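Local coordinates for protein CT_858 (Chlamydia trachomatis, PDB 3DOR) that probably works as a serine endopeptidase of the S41 family, a protease secreted by Chlamydia that is dimeric in its mature form, at residues G266-E271 with R277-S282; H291-L296 with K557-L562; L296-Y301 with E318-I323; T331-I336 with Q561-D566. One frame throughout, in Å; residues are numbered along the deposited sequence.

Contact 1 of 4, residues G266-E271 with R277-S282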
loop_
_atom_site.group_PDB
_atom_site.type_symbol
_atom_site.label_atom_id
_atom_site.label_comp_id
_atom_site.label_asym_id
_atom_site.label_seq_id
_atom_site.Cartn_x
_atom_site.Cartn_y
_atom_site.Cartn_z
ATOM N N GLY B 266 -10.104 4.691 43.579
ATOM C CA GLY B 266 -9.840 4.917 44.986
ATOM C C GLY B 266 -8.558 5.698 45.172
ATOM O O GLY B 266 -7.943 6.105 44.185
ATOM N N PRO B 267 -8.135 5.941 46.425
ATOM C CA PRO B 267 -6.899 6.688 46.657
ATOM C C PRO B 267 -5.711 5.970 46.030
ATOM O O PRO B 267 -5.448 4.803 46.313
ATOM C CB PRO B 267 -6.819 6.767 48.187
ATOM C CG PRO B 267 -7.588 5.567 48.640
ATOM C CD PRO B 267 -8.767 5.566 47.700
ATOM N N VAL B 268 -5.006 6.687 45.164
ATOM C CA VAL B 268 -3.859 6.143 44.459
ATOM C C VAL B 268 -2.624 5.949 45.329
ATOM O O VAL B 268 -2.175 6.874 46.000
ATOM C CB VAL B 268 -3.488 7.053 43.280
ATOM C CG1 VAL B 268 -2.251 6.520 42.575
ATOM C CG2 VAL B 268 -4.658 7.136 42.318
ATOM N N ILE B 269 -2.073 4.741 45.311
ATOM C CA ILE B 269 -0.874 4.462 46.080
ATOM C C ILE B 269 0.325 4.479 45.123
ATOM O O ILE B 269 1.466 4.687 45.543
ATOM C CB ILE B 269 -0.983 3.093 46.832
ATOM C CG1 ILE B 269 -0.207 2.007 46.102
ATOM C CG2 ILE B 269 -2.437 2.692 46.993
ATOM C CD1 ILE B 269 1.240 1.934 46.536
ATOM N N TRP B 270 0.058 4.263 43.833
ATOM C CA TRP B 270 1.103 4.279 42.801
ATOM C C TRP B 270 0.522 4.623 41.431
ATOM O O TRP B 270 -0.571 4.185 41.079
ATOM C CB TRP B 270 1.801 2.922 42.688
ATOM C CG TRP B 270 2.842 2.898 41.597
ATOM C CD1 TRP B 270 4.090 3.461 41.637
ATOM C CD2 TRP B 270 2.717 2.299 40.298
ATOM N NE1 TRP B 270 4.748 3.248 40.446
ATOM C CE2 TRP B 270 3.930 2.539 39.606
ATOM C CE3 TRP B 270 1.701 1.588 39.650
ATOM C CZ2 TRP B 270 4.153 2.085 38.302
ATOM C CZ3 TRP B 270 1.920 1.138 38.357
ATOM C CH2 TRP B 270 3.137 1.391 37.693
ATOM N N GLU B 271 1.267 5.393 40.650
ATOM C CA GLU B 271 0.803 5.772 39.325
ATOM C C GLU B 271 1.941 5.688 38.320
ATOM O O GLU B 271 3.029 6.216 38.551
ATOM C CB GLU B 271 0.209 7.186 39.379
ATOM C CG GLU B 271 -0.196 7.769 38.039
ATOM C CD GLU B 271 -1.221 8.892 38.175
ATOM O OE1 GLU B 271 -1.079 9.734 39.095
ATOM O OE2 GLU B 271 -2.168 8.926 37.353
ATOM N N ARG B 277 -2.246 4.484 30.879
ATOM C CA ARG B 277 -2.797 5.004 32.119
ATOM C C ARG B 277 -2.832 3.753 33.007
ATOM O O ARG B 277 -3.502 2.766 32.686
ATOM C CB ARG B 277 -4.223 5.539 31.942
ATOM C CG ARG B 277 -4.843 5.951 33.277
ATOM C CD ARG B 277 -6.214 6.600 33.153
ATOM N NE ARG B 277 -6.710 6.988 34.471
ATOM C CZ ARG B 277 -7.972 7.293 34.743
ATOM N NH1 ARG B 277 -8.890 7.262 33.788
ATOM N NH2 ARG B 277 -8.324 7.610 35.978
ATOM N N ALA B 278 -2.102 3.783 34.111
ATOM C CA ALA B 278 -2.067 2.638 34.995
ATOM C C ALA B 278 -1.705 3.080 36.399
ATOM O O ALA B 278 -0.833 3.938 36.586
ATOM C CB ALA B 278 -1.050 1.622 34.482
ATOM N N TYR B 279 -2.373 2.496 37.384
ATOM C CA TYR B 279 -2.102 2.853 38.758
ATOM C C TYR B 279 -2.571 1.769 39.702
ATOM O O TYR B 279 -3.128 0.753 39.282
ATOM C CB TYR B 279 -2.784 4.191 39.095
ATOM C CG TYR B 279 -4.297 4.172 39.002
ATOM C CD1 TYR B 279 -5.072 3.736 40.073
ATOM C CD2 TYR B 279 -4.952 4.566 37.829
ATOM C CE1 TYR B 279 -6.461 3.686 39.988
ATOM C CE2 TYR B 279 -6.346 4.520 37.733
ATOM C CZ TYR B 279 -7.089 4.076 38.817
ATOM O OH TYR B 279 -8.460 4.002 38.734
ATOM N N ILE B 280 -2.313 1.986 40.983
ATOM C CA ILE B 280 -2.716 1.061 42.023
ATOM C C ILE B 280 -3.455 1.895 43.051
ATOM O O ILE B 280 -2.972 2.959 43.428
ATOM C CB ILE B 280 -1.501 0.413 42.711
ATOM C CG1 ILE B 280 -0.690 -0.403 41.704
ATOM C CG2 ILE B 280 -1.965 -0.486 43.835
ATOM C CD1 ILE B 280 0.515 -1.108 42.327
ATOM N N SER B 281 -4.628 1.431 43.473
ATOM C CA SER B 281 -5.429 2.117 44.485
ATOM C C SER B 281 -5.874 1.078 45.495
ATOM O O SER B 281 -5.649 -0.109 45.301
ATOM C CB SER B 281 -6.679 2.759 43.876
ATOM O OG SER B 281 -6.343 3.786 42.966
ATOM N N SER B 282 -6.497 1.526 46.578
ATOM C CA SER B 282 -7.000 0.607 47.592
ATOM C C SER B 282 -8.511 0.515 47.443
ATOM O O SER B 282 -9.195 1.533 47.358
ATOM C CB SER B 282 -6.656 1.114 48.989
ATOM O OG SER B 282 -7.088 2.452 49.145
HETATM O O HOH W 1 -5.077 7.823 36.638
#

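Contact 2 of 4, residues H291-L296 with K557-L562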
loop_
_atom_site.group_PDB
_atom_site.type_symbol
_atom_site.label_atom_id
_atom_site.label_comp_id
_atom_site.label_asym_id
_atom_site.label_seq_id
_atom_site.Cartn_x
_atom_site.Cartn_y
_atom_site.Cartn_z
ATOM N N HIS B 291 -8.080 -3.760 50.086
ATOM C CA HIS B 291 -7.290 -4.567 49.170
ATOM C C HIS B 291 -6.582 -3.650 48.180
ATOM O O HIS B 291 -7.136 -2.629 47.778
ATOM C CB HIS B 291 -8.204 -5.494 48.368
ATOM C CG HIS B 291 -8.963 -6.478 49.198
ATOM N ND1 HIS B 291 -8.370 -7.588 49.762
ATOM C CD2 HIS B 291 -10.270 -6.528 49.550
ATOM C CE1 HIS B 291 -9.283 -8.282 50.424
ATOM N NE2 HIS B 291 -10.442 -7.659 50.310
ATOM N N LYS B 292 -5.366 -4.006 47.781
ATOM C CA LYS B 292 -4.648 -3.200 46.803
ATOM C C LYS B 292 -5.046 -3.734 45.436
ATOM O O LYS B 292 -4.962 -4.929 45.177
ATOM C CB LYS B 292 -3.133 -3.305 47.003
ATOM C CG LYS B 292 -2.677 -2.877 48.392
ATOM C CD LYS B 292 -1.249 -2.349 48.388
ATOM C CE LYS B 292 -0.254 -3.405 47.987
ATOM N NZ LYS B 292 1.133 -2.858 47.893
ATOM N N VAL B 293 -5.506 -2.849 44.567
ATOM C CA VAL B 293 -5.940 -3.278 43.248
ATOM C C VAL B 293 -5.337 -2.451 42.128
ATOM O O VAL B 293 -5.271 -1.228 42.207
ATOM C CB VAL B 293 -7.487 -3.226 43.145
ATOM C CG1 VAL B 293 -7.942 -3.628 41.742
ATOM C CG2 VAL B 293 -8.107 -4.155 44.201
ATOM N N GLY B 294 -4.892 -3.130 41.080
ATOM C CA GLY B 294 -4.327 -2.416 39.955
ATOM C C GLY B 294 -5.399 -2.019 38.960
ATOM O O GLY B 294 -6.445 -2.673 38.858
ATOM N N PHE B 295 -5.152 -0.918 38.254
ATOM C CA PHE B 295 -6.050 -0.427 37.220
ATOM C C PHE B 295 -5.181 -0.124 36.003
ATOM O O PHE B 295 -4.167 0.577 36.097
ATOM C CB PHE B 295 -6.780 0.848 37.636
ATOM C CG PHE B 295 -7.673 1.415 36.540
ATOM C CD1 PHE B 295 -9.011 1.039 36.441
ATOM C CD2 PHE B 295 -7.156 2.285 35.581
ATOM C CE1 PHE B 295 -9.822 1.518 35.406
ATOM C CE2 PHE B 295 -7.957 2.771 34.541
ATOM C CZ PHE B 295 -9.291 2.386 34.453
ATOM N N LEU B 296 -5.582 -0.664 34.864
ATOM C CA LEU B 296 -4.848 -0.480 33.624
ATOM C C LEU B 296 -5.849 -0.302 32.489
ATOM O O LEU B 296 -6.816 -1.042 32.405
ATOM C CB LEU B 296 -3.983 -1.717 33.356
ATOM C CG LEU B 296 -3.174 -1.841 32.057
ATOM C CD1 LEU B 296 -4.096 -2.094 30.885
ATOM C CD2 LEU B 296 -2.368 -0.581 31.829
ATOM N N LYS B 557 -17.255 -3.935 44.094
ATOM C CA LYS B 557 -17.870 -5.031 44.833
ATOM C C LYS B 557 -17.522 -6.332 44.133
ATOM O O LYS B 557 -17.202 -7.326 44.780
ATOM C CB LYS B 557 -19.398 -4.879 44.901
ATOM C CG LYS B 557 -19.882 -3.835 45.906
ATOM C CD LYS B 557 -21.409 -3.800 45.984
ATOM C CE LYS B 557 -21.900 -2.793 47.030
ATOM N NZ LYS B 557 -21.390 -1.409 46.767
ATOM N N LEU B 558 -17.592 -6.321 42.807
ATOM C CA LEU B 558 -17.271 -7.497 42.013
ATOM C C LEU B 558 -15.796 -7.896 42.179
ATOM O O LEU B 558 -15.492 -9.077 42.317
ATOM C CB LEU B 558 -17.594 -7.240 40.534
ATOM C CG LEU B 558 -19.100 -7.083 40.247
ATOM C CD1 LEU B 558 -19.321 -6.662 38.797
ATOM C CD2 LEU B 558 -19.826 -8.391 40.551
ATOM N N VAL B 559 -14.886 -6.918 42.167
ATOM C CA VAL B 559 -13.465 -7.211 42.339
ATOM C C VAL B 559 -13.213 -7.808 43.729
ATOM O O VAL B 559 -12.438 -8.758 43.864
ATOM C CB VAL B 559 -12.587 -5.939 42.146
ATOM C CG1 VAL B 559 -11.125 -6.217 42.542
ATOM C CG2 VAL B 559 -12.648 -5.500 40.696
ATOM N N CYS B 560 -13.862 -7.259 44.759
ATOM C CA CYS B 560 -13.683 -7.801 46.104
ATOM C C CYS B 560 -14.117 -9.274 46.132
ATOM O O CYS B 560 -13.475 -10.106 46.776
ATOM C CB CYS B 560 -14.480 -6.986 47.129
ATOM S SG CYS B 560 -13.754 -5.365 47.482
ATOM N N GLN B 561 -15.200 -9.600 45.426
ATOM C CA GLN B 561 -15.656 -10.989 45.379
ATOM C C GLN B 561 -14.602 -11.844 44.692
ATOM O O GLN B 561 -14.355 -12.970 45.108
ATOM C CB GLN B 561 -16.978 -11.120 44.619
ATOM C CG GLN B 561 -18.185 -10.592 45.364
ATOM C CD GLN B 561 -19.464 -10.753 44.559
ATOM O OE1 GLN B 561 -19.917 -11.871 44.312
ATOM N NE2 GLN B 561 -20.044 -9.636 44.137
ATOM N N LEU B 562 -13.989 -11.323 43.630
ATOM C CA LEU B 562 -12.951 -12.085 42.940
ATOM C C LEU B 562 -11.799 -12.366 43.905
ATOM O O LEU B 562 -11.271 -13.481 43.949
ATOM C CB LEU B 562 -12.404 -11.322 41.732
ATOM C CG LEU B 562 -13.244 -11.230 40.458
ATOM C CD1 LEU B 562 -12.512 -10.368 39.433
ATOM C CD2 LEU B 562 -13.498 -12.629 39.892
#

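Contact 3 of 4, residues L296-Y301 with E318-I323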
loop_
_atom_site.group_PDB
_atom_site.type_symbol
_atom_site.label_atom_id
_atom_site.label_comp_id
_atom_site.label_asym_id
_atom_site.label_seq_id
_atom_site.Cartn_x
_atom_site.Cartn_y
_atom_site.Cartn_z
ATOM N N LEU B 296 -5.582 -0.664 34.864
ATOM C CA LEU B 296 -4.848 -0.480 33.624
ATOM C C LEU B 296 -5.849 -0.302 32.489
ATOM O O LEU B 296 -6.816 -1.042 32.405
ATOM C CB LEU B 296 -3.983 -1.717 33.356
ATOM C CG LEU B 296 -3.174 -1.841 32.057
ATOM C CD1 LEU B 296 -4.096 -2.094 30.885
ATOM C CD2 LEU B 296 -2.368 -0.581 31.829
ATOM N N ARG B 297 -5.635 0.688 31.629
ATOM C CA ARG B 297 -6.531 0.867 30.488
ATOM C C ARG B 297 -5.761 0.509 29.219
ATOM O O ARG B 297 -4.635 0.978 29.028
ATOM C CB ARG B 297 -7.040 2.317 30.399
ATOM C CG ARG B 297 -7.862 2.600 29.130
ATOM C CD ARG B 297 -8.511 3.999 29.089
ATOM N NE ARG B 297 -8.948 4.291 27.724
ATOM C CZ ARG B 297 -9.911 3.622 27.087
ATOM N NH1 ARG B 297 -10.566 2.635 27.689
ATOM N NH2 ARG B 297 -10.169 3.886 25.818
ATOM N N ILE B 298 -6.329 -0.364 28.387
ATOM C CA ILE B 298 -5.701 -0.725 27.108
ATOM C C ILE B 298 -6.585 0.063 26.148
ATOM O O ILE B 298 -7.735 -0.304 25.916
ATOM C CB ILE B 298 -5.799 -2.250 26.815
ATOM C CG1 ILE B 298 -5.028 -3.042 27.872
ATOM C CG2 ILE B 298 -5.227 -2.560 25.437
ATOM C CD1 ILE B 298 -5.097 -4.568 27.676
ATOM N N PRO B 299 -6.060 1.161 25.580
ATOM C CA PRO B 299 -6.822 2.013 24.664
ATOM C C PRO B 299 -7.003 1.563 23.216
ATOM O O PRO B 299 -8.038 1.846 22.596
ATOM C CB PRO B 299 -6.091 3.350 24.781
ATOM C CG PRO B 299 -4.659 2.913 24.836
ATOM C CD PRO B 299 -4.682 1.672 25.742
ATOM N N THR B 300 -6.008 0.875 22.675
ATOM C CA THR B 300 -6.075 0.411 21.296
ATOM C C THR B 300 -5.093 -0.731 21.107
ATOM O O THR B 300 -4.176 -0.900 21.919
ATOM C CB THR B 300 -5.681 1.532 20.314
ATOM O OG1 THR B 300 -5.638 1.005 18.984
ATOM C CG2 THR B 300 -4.298 2.089 20.664
ATOM N N TYR B 301 -5.290 -1.522 20.052
ATOM C CA TYR B 301 -4.378 -2.611 19.768
ATOM C C TYR B 301 -3.487 -2.293 18.571
ATOM O O TYR B 301 -2.715 -3.133 18.112
ATOM C CB TYR B 301 -5.130 -3.938 19.593
ATOM C CG TYR B 301 -5.741 -4.412 20.903
ATOM C CD1 TYR B 301 -7.095 -4.216 21.175
ATOM C CD2 TYR B 301 -4.948 -4.982 21.906
ATOM C CE1 TYR B 301 -7.650 -4.566 22.416
ATOM C CE2 TYR B 301 -5.499 -5.339 23.159
ATOM C CZ TYR B 301 -6.848 -5.121 23.401
ATOM O OH TYR B 301 -7.402 -5.413 24.630
ATOM N N GLU B 318 6.915 -3.203 25.838
ATOM C CA GLU B 318 7.944 -3.242 26.878
ATOM C C GLU B 318 7.462 -2.477 28.111
ATOM O O GLU B 318 7.705 -2.890 29.249
ATOM C CB GLU B 318 9.264 -2.656 26.361
ATOM C CG GLU B 318 10.130 -3.718 25.696
ATOM C CD GLU B 318 11.310 -3.152 24.940
ATOM O OE1 GLU B 318 11.950 -2.204 25.440
ATOM O OE2 GLU B 318 11.605 -3.671 23.843
ATOM N N GLU B 319 6.769 -1.367 27.889
ATOM C CA GLU B 319 6.248 -0.609 29.014
ATOM C C GLU B 319 5.133 -1.422 29.679
ATOM O O GLU B 319 5.030 -1.463 30.907
ATOM C CB GLU B 319 5.683 0.741 28.571
ATOM C CG GLU B 319 5.105 1.521 29.758
ATOM C CD GLU B 319 4.368 2.774 29.348
ATOM O OE1 GLU B 319 4.936 3.557 28.558
ATOM O OE2 GLU B 319 3.224 2.986 29.823
ATOM N N PHE B 320 4.302 -2.062 28.856
ATOM C CA PHE B 320 3.195 -2.879 29.351
ATOM C C PHE B 320 3.783 -3.953 30.268
ATOM O O PHE B 320 3.275 -4.201 31.368
ATOM C CB PHE B 320 2.459 -3.533 28.173
ATOM C CG PHE B 320 1.197 -4.271 28.560
ATOM C CD1 PHE B 320 -0.033 -3.628 28.535
ATOM C CD2 PHE B 320 1.239 -5.609 28.923
ATOM C CE1 PHE B 320 -1.211 -4.311 28.863
ATOM C CE2 PHE B 320 0.062 -6.300 29.253
ATOM C CZ PHE B 320 -1.161 -5.645 29.220
ATOM N N ALA B 321 4.861 -4.580 29.806
ATOM C CA ALA B 321 5.528 -5.617 30.584
ATOM C C ALA B 321 5.994 -5.039 31.922
ATOM O O ALA B 321 5.853 -5.680 32.955
ATOM C CB ALA B 321 6.724 -6.186 29.803
ATOM N N LYS B 322 6.545 -3.827 31.905
ATOM C CA LYS B 322 7.011 -3.194 33.144
ATOM C C LYS B 322 5.858 -3.007 34.143
ATOM O O LYS B 322 5.996 -3.255 35.343
ATOM C CB LYS B 322 7.609 -1.812 32.857
ATOM C CG LYS B 322 8.808 -1.773 31.925
ATOM C CD LYS B 322 10.097 -2.055 32.667
ATOM C CE LYS B 322 11.311 -1.805 31.775
ATOM N NZ LYS B 322 11.387 -0.384 31.353
ATOM N N ILE B 323 4.722 -2.542 33.640
ATOM C CA ILE B 323 3.562 -2.310 34.490
ATOM C C ILE B 323 3.049 -3.609 35.106
ATOM O O ILE B 323 2.763 -3.665 36.304
ATOM C CB ILE B 323 2.435 -1.619 33.691
ATOM C CG1 ILE B 323 2.942 -0.273 33.161
ATOM C CG2 ILE B 323 1.220 -1.408 34.575
ATOM C CD1 ILE B 323 2.111 0.310 32.008
#

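Contact 4 of 4, residues T331-I336 with Q561-D566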
loop_
_atom_site.group_PDB
_atom_site.type_symbol
_atom_site.label_atom_id
_atom_site.label_comp_id
_atom_site.label_asym_id
_atom_site.label_seq_id
_atom_site.Cartn_x
_atom_site.Cartn_y
_atom_site.Cartn_z
ATOM N N THR B 331 -0.064 -6.010 44.098
ATOM C CA THR B 331 -1.492 -5.975 43.899
ATOM C C THR B 331 -2.147 -7.338 44.194
ATOM O O THR B 331 -1.469 -8.369 44.205
ATOM C CB THR B 331 -1.690 -5.505 42.431
ATOM O OG1 THR B 331 -2.489 -4.322 42.396
ATOM C CG2 THR B 331 -2.241 -6.587 41.590
ATOM N N GLU B 332 -3.453 -7.339 44.455
ATOM C CA GLU B 332 -4.194 -8.581 44.724
ATOM C C GLU B 332 -5.119 -8.948 43.554
ATOM O O GLU B 332 -5.554 -10.085 43.426
ATOM C CB GLU B 332 -5.053 -8.444 45.993
ATOM C CG GLU B 332 -4.272 -8.338 47.300
ATOM C CD GLU B 332 -5.169 -7.971 48.479
ATOM O OE1 GLU B 332 -6.061 -8.774 48.836
ATOM O OE2 GLU B 332 -4.990 -6.874 49.047
ATOM N N ALA B 333 -5.457 -7.967 42.733
ATOM C CA ALA B 333 -6.324 -8.189 41.579
ATOM C C ALA B 333 -6.050 -7.048 40.615
ATOM O O ALA B 333 -5.416 -6.067 40.991
ATOM C CB ALA B 333 -7.795 -8.198 41.995
ATOM N N LEU B 334 -6.539 -7.171 39.386
ATOM C CA LEU B 334 -6.292 -6.163 38.371
ATOM C C LEU B 334 -7.547 -5.839 37.563
ATOM O O LEU B 334 -8.226 -6.739 37.064
ATOM C CB LEU B 334 -5.220 -6.682 37.409
ATOM C CG LEU B 334 -4.336 -5.792 36.515
ATOM C CD1 LEU B 334 -4.224 -6.467 35.164
ATOM C CD2 LEU B 334 -4.861 -4.384 36.368
ATOM N N ILE B 335 -7.841 -4.552 37.431
ATOM C CA ILE B 335 -8.967 -4.119 36.626
ATOM C C ILE B 335 -8.390 -3.586 35.318
ATOM O O ILE B 335 -7.497 -2.730 35.324
ATOM C CB ILE B 335 -9.767 -2.992 37.301
ATOM C CG1 ILE B 335 -10.438 -3.513 38.581
ATOM C CG2 ILE B 335 -10.828 -2.462 36.331
ATOM C CD1 ILE B 335 -11.096 -2.424 39.400
ATOM N N ILE B 336 -8.882 -4.105 34.197
ATOM C CA ILE B 336 -8.427 -3.657 32.887
ATOM C C ILE B 336 -9.583 -2.954 32.183
ATOM O O ILE B 336 -10.608 -3.580 31.874
ATOM C CB ILE B 336 -7.949 -4.853 32.021
ATOM C CG1 ILE B 336 -6.686 -5.466 32.633
ATOM C CG2 ILE B 336 -7.683 -4.397 30.576
ATOM C CD1 ILE B 336 -6.160 -6.665 31.865
ATOM N N GLN B 561 -15.200 -9.600 45.426
ATOM C CA GLN B 561 -15.656 -10.989 45.379
ATOM C C GLN B 561 -14.602 -11.844 44.692
ATOM O O GLN B 561 -14.355 -12.970 45.108
ATOM C CB GLN B 561 -16.978 -11.120 44.619
ATOM C CG GLN B 561 -18.185 -10.592 45.364
ATOM C CD GLN B 561 -19.464 -10.753 44.559
ATOM O OE1 GLN B 561 -19.917 -11.871 44.312
ATOM N NE2 GLN B 561 -20.044 -9.636 44.137
ATOM N N LEU B 562 -13.989 -11.323 43.630
ATOM C CA LEU B 562 -12.951 -12.085 42.940
ATOM C C LEU B 562 -11.799 -12.366 43.905
ATOM O O LEU B 562 -11.271 -13.481 43.949
ATOM C CB LEU B 562 -12.404 -11.322 41.732
ATOM C CG LEU B 562 -13.244 -11.230 40.458
ATOM C CD1 LEU B 562 -12.512 -10.368 39.433
ATOM C CD2 LEU B 562 -13.498 -12.629 39.892
ATOM N N ILE B 563 -11.400 -11.348 44.670
ATOM C CA ILE B 563 -10.312 -11.527 45.619
ATOM C C ILE B 563 -10.727 -12.546 46.673
ATOM O O ILE B 563 -9.950 -13.431 47.014
ATOM C CB ILE B 563 -9.919 -10.190 46.295
ATOM C CG1 ILE B 563 -9.359 -9.230 45.237
ATOM C CG2 ILE B 563 -8.864 -10.431 47.376
ATOM C CD1 ILE B 563 -8.935 -7.887 45.771
ATOM N N ASN B 564 -11.961 -12.438 47.163
ATOM C CA ASN B 564 -12.467 -13.364 48.174
ATOM C C ASN B 564 -12.436 -14.807 47.697
ATOM O O ASN B 564 -12.091 -15.705 48.462
ATOM C CB ASN B 564 -13.903 -13.014 48.575
ATOM C CG ASN B 564 -13.991 -11.763 49.419
ATOM O OD1 ASN B 564 -15.086 -11.271 49.694
ATOM N ND2 ASN B 564 -12.844 -11.240 49.837
ATOM N N ASN B 565 -12.810 -15.022 46.438
ATOM C CA ASN B 565 -12.831 -16.361 45.864
ATOM C C ASN B 565 -13.899 -17.178 46.619
ATOM O O ASN B 565 -13.665 -18.323 47.008
ATOM C CB ASN B 565 -11.434 -16.976 46.014
ATOM C CG ASN B 565 -11.100 -17.968 44.920
ATOM O OD1 ASN B 565 -11.667 -17.931 43.826
ATOM N ND2 ASN B 565 -10.151 -18.849 45.203
ATOM N N ASP B 566 -15.072 -16.564 46.803
ATOM C CA ASP B 566 -16.204 -17.159 47.528
ATOM C C ASP B 566 -17.384 -17.617 46.662
ATOM O O ASP B 566 -18.428 -16.957 46.650
ATOM C CB ASP B 566 -16.758 -16.151 48.536
ATOM C CG ASP B 566 -16.634 -16.622 49.964
ATOM O OD1 ASP B 566 -15.552 -16.432 50.555
ATOM O OD2 ASP B 566 -17.617 -17.189 50.495
#

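Contact 1 of 4, residues G266-E271 with R277-S282
W270 and I280 form a hydrogen-bonded antiparallel pair, and because I269 also faces I280, the 266-271 chain makes a classic beta bulge here. I280 O is the pivot of the bulge: I269 N donates to it over 2.7 Å in a nearly straight bond (164°), while W270 N adds a weak one. The return bond, from I280 N to W270 O, measures 2.8 Å. Further along, S281 OG donates to G266 O from above the carbonyl plane, at 3.1 Å.

The side chains divide between two faces. On one, I280 sends CG1 to within 3.7 Å of W270 CE3 and CG2 to 3.8 Å from I269 CG1, so the doubled residues of the bulge share a single isoleucine. On the other, V268 CG2 approaches Y279 CD1 at 4.1 Å, the two side chains crossing at about a right angle, and the Y279 hydroxyl is tied to I265 N. A water near the hairpin turn accepts from R277 NE and donates to E271 OE2, linking opposite charges indirectly.

The hairpin forms one margin of the mixed sheet. Helix 316-330 takes W270, A278 and I280 on one face, while Y279 meets F295 of strand 290-297 on the other.

Contact 2 of 4, residues H291-L296 with K557-L562
H291, which meets C560 across this contact, has its ND1 hydrogen-bonded to E332 OE1, just ahead of strand 333-337, a bond that limits how the imidazole can turn. With ND1 so engaged, CD2 lies 4.2 Å from C560 SG. The sulfur sits obliquely to the ring, 5.3 Å from its centroid and 70° off the normal, so this sulfur-aromatic approach is loose. CG of H291 stands beside the backbone N, anti to the carbonyl carbon (chi1 -62°), which carries the ring out toward the helix.

Two residues along the strand, V293 reaches toward V559 tip to tip. The helix offers a single methyl, V559 CG1, which takes both branches of its partner: V293 CG2 at 4.0 Å and V293 CG1 at 4.2 Å. V559 also touches A333 and I335, and C560 also reaches V283, so helix 549-564 spans three strands of the sheet.

Everything that touches here is buried, and what crosses from strand to helix is nonpolar packing between methyls and a loose approach of sulfur to an aromatic ring. The polar bond lies elsewhere: ND1 of H291 finds its partner in E332, not in the helix.

Contact 3 of 4, residues L296-Y301 with E318-I323
F320 pushes one corner of its ring, CE1, against the aliphatic ends of L296 and I298, next-but-one neighbours on the chain as it leaves strand 290-297. L296 CD1 is 4.2 Å from F320 CE1, and the two side chains cross at about a right angle. I298 comes in at a slant and presents more of its length, with CD1 and CG1 each 4.1 Å from the same F320 CE1. Both aliphatic chains meet the ring obliquely, so a single carbon of the phenyl serves two partners.

The ring gets there by reach. F320 does not aim its first side-chain bond straight at the strand, but CG lies anti to the backbone N (chi1 -173°), and the ring extends from the helix far enough to rest against both aliphatic groups where they meet. L296, by contrast, starts out toward the helix.

One helical turn on, I323 also faces the strand. Its CD1 stays 4.6 Å from L296 CD2, and it makes its closer packing with A278, which L296 touches as well. At the other end L352 of helix 346-354 lies against both I298 and F320, closing a small hydrocarbon cluster between two helices and the sheet.

Division of labour follows: between strand and helix the contact is purely apolar and all three touching residues are buried, while E319, away from it, uses its two carboxylate oxygens to accept from L275 N and F276 N.

Contact 4 of 4, residues T331-I336 with Q561-D566
The last helix of the chain, 549-564, ends against the start of strand 333-337, and I563, in its last turn, makes the contact with E332 and A333. A333 has the shorter reach: its CB touches I563 CG1 at 3.7 Å and I563 CD1 at 4.0 Å. The small residue lets the helix come close, with the A333 and I563 CA atoms 6.6 Å apart.

The side chain of E332 crosses that of I563 at about a right angle. Its CB packs on I563 CD1 at 3.9 Å, and its far end brings E332 OE1 to 3.6 Å from I563 CG2. I563 therefore uses all three of its outer carbons. CG1 stands beside the backbone N (chi1 -65°) and goes with CD1 to A333, CD1 also meeting E332 CB; CG2, anti to that N, goes to the carboxylate. The carboxylate is not spent on this hydrocarbon: besides the bond of OE1 to H291, OE2 accepts from the backbone N of K292, on strand 290-297. These two bonds probably hold the carboxylate in place, so it stays beside I563 CG2 while bonded to the neighbouring strand. A sulfate ion about 6 Å from the E332 side chain probably comes from the crystallisation liquor.

The helix ends after N564; N565 leaves helical geometry with a positive phi (65°), and its N still closes onto Q561 O at 2.9 Å.

A helix packed by its apolar side on a mixed beta sheet is the arrangement of the alpha/beta layers in the ClpP/crotonase-like S41 peptidase region.

In the fold
All four contacts belong to one mixed sheet and the helices that cover it. Contact 1 lies at its margin, partly exposed, and is held mainly by backbone hydrogen bonds. Contacts 2 and 3 are fully buried and rely on apolar side chains. Both use strand 290-297, yet on opposite faces of it: helix 549-564 sits on one, helix 316-330 on the other. Contact 4 lies beside contact 2, their centres about 4 Å apart, and continues the same helix toward its more open end, where a carboxylate joins the packing. Strand-to-strand hydrogen bonds tie contact 1 to contacts 2 and 3, and these in turn to contact 4.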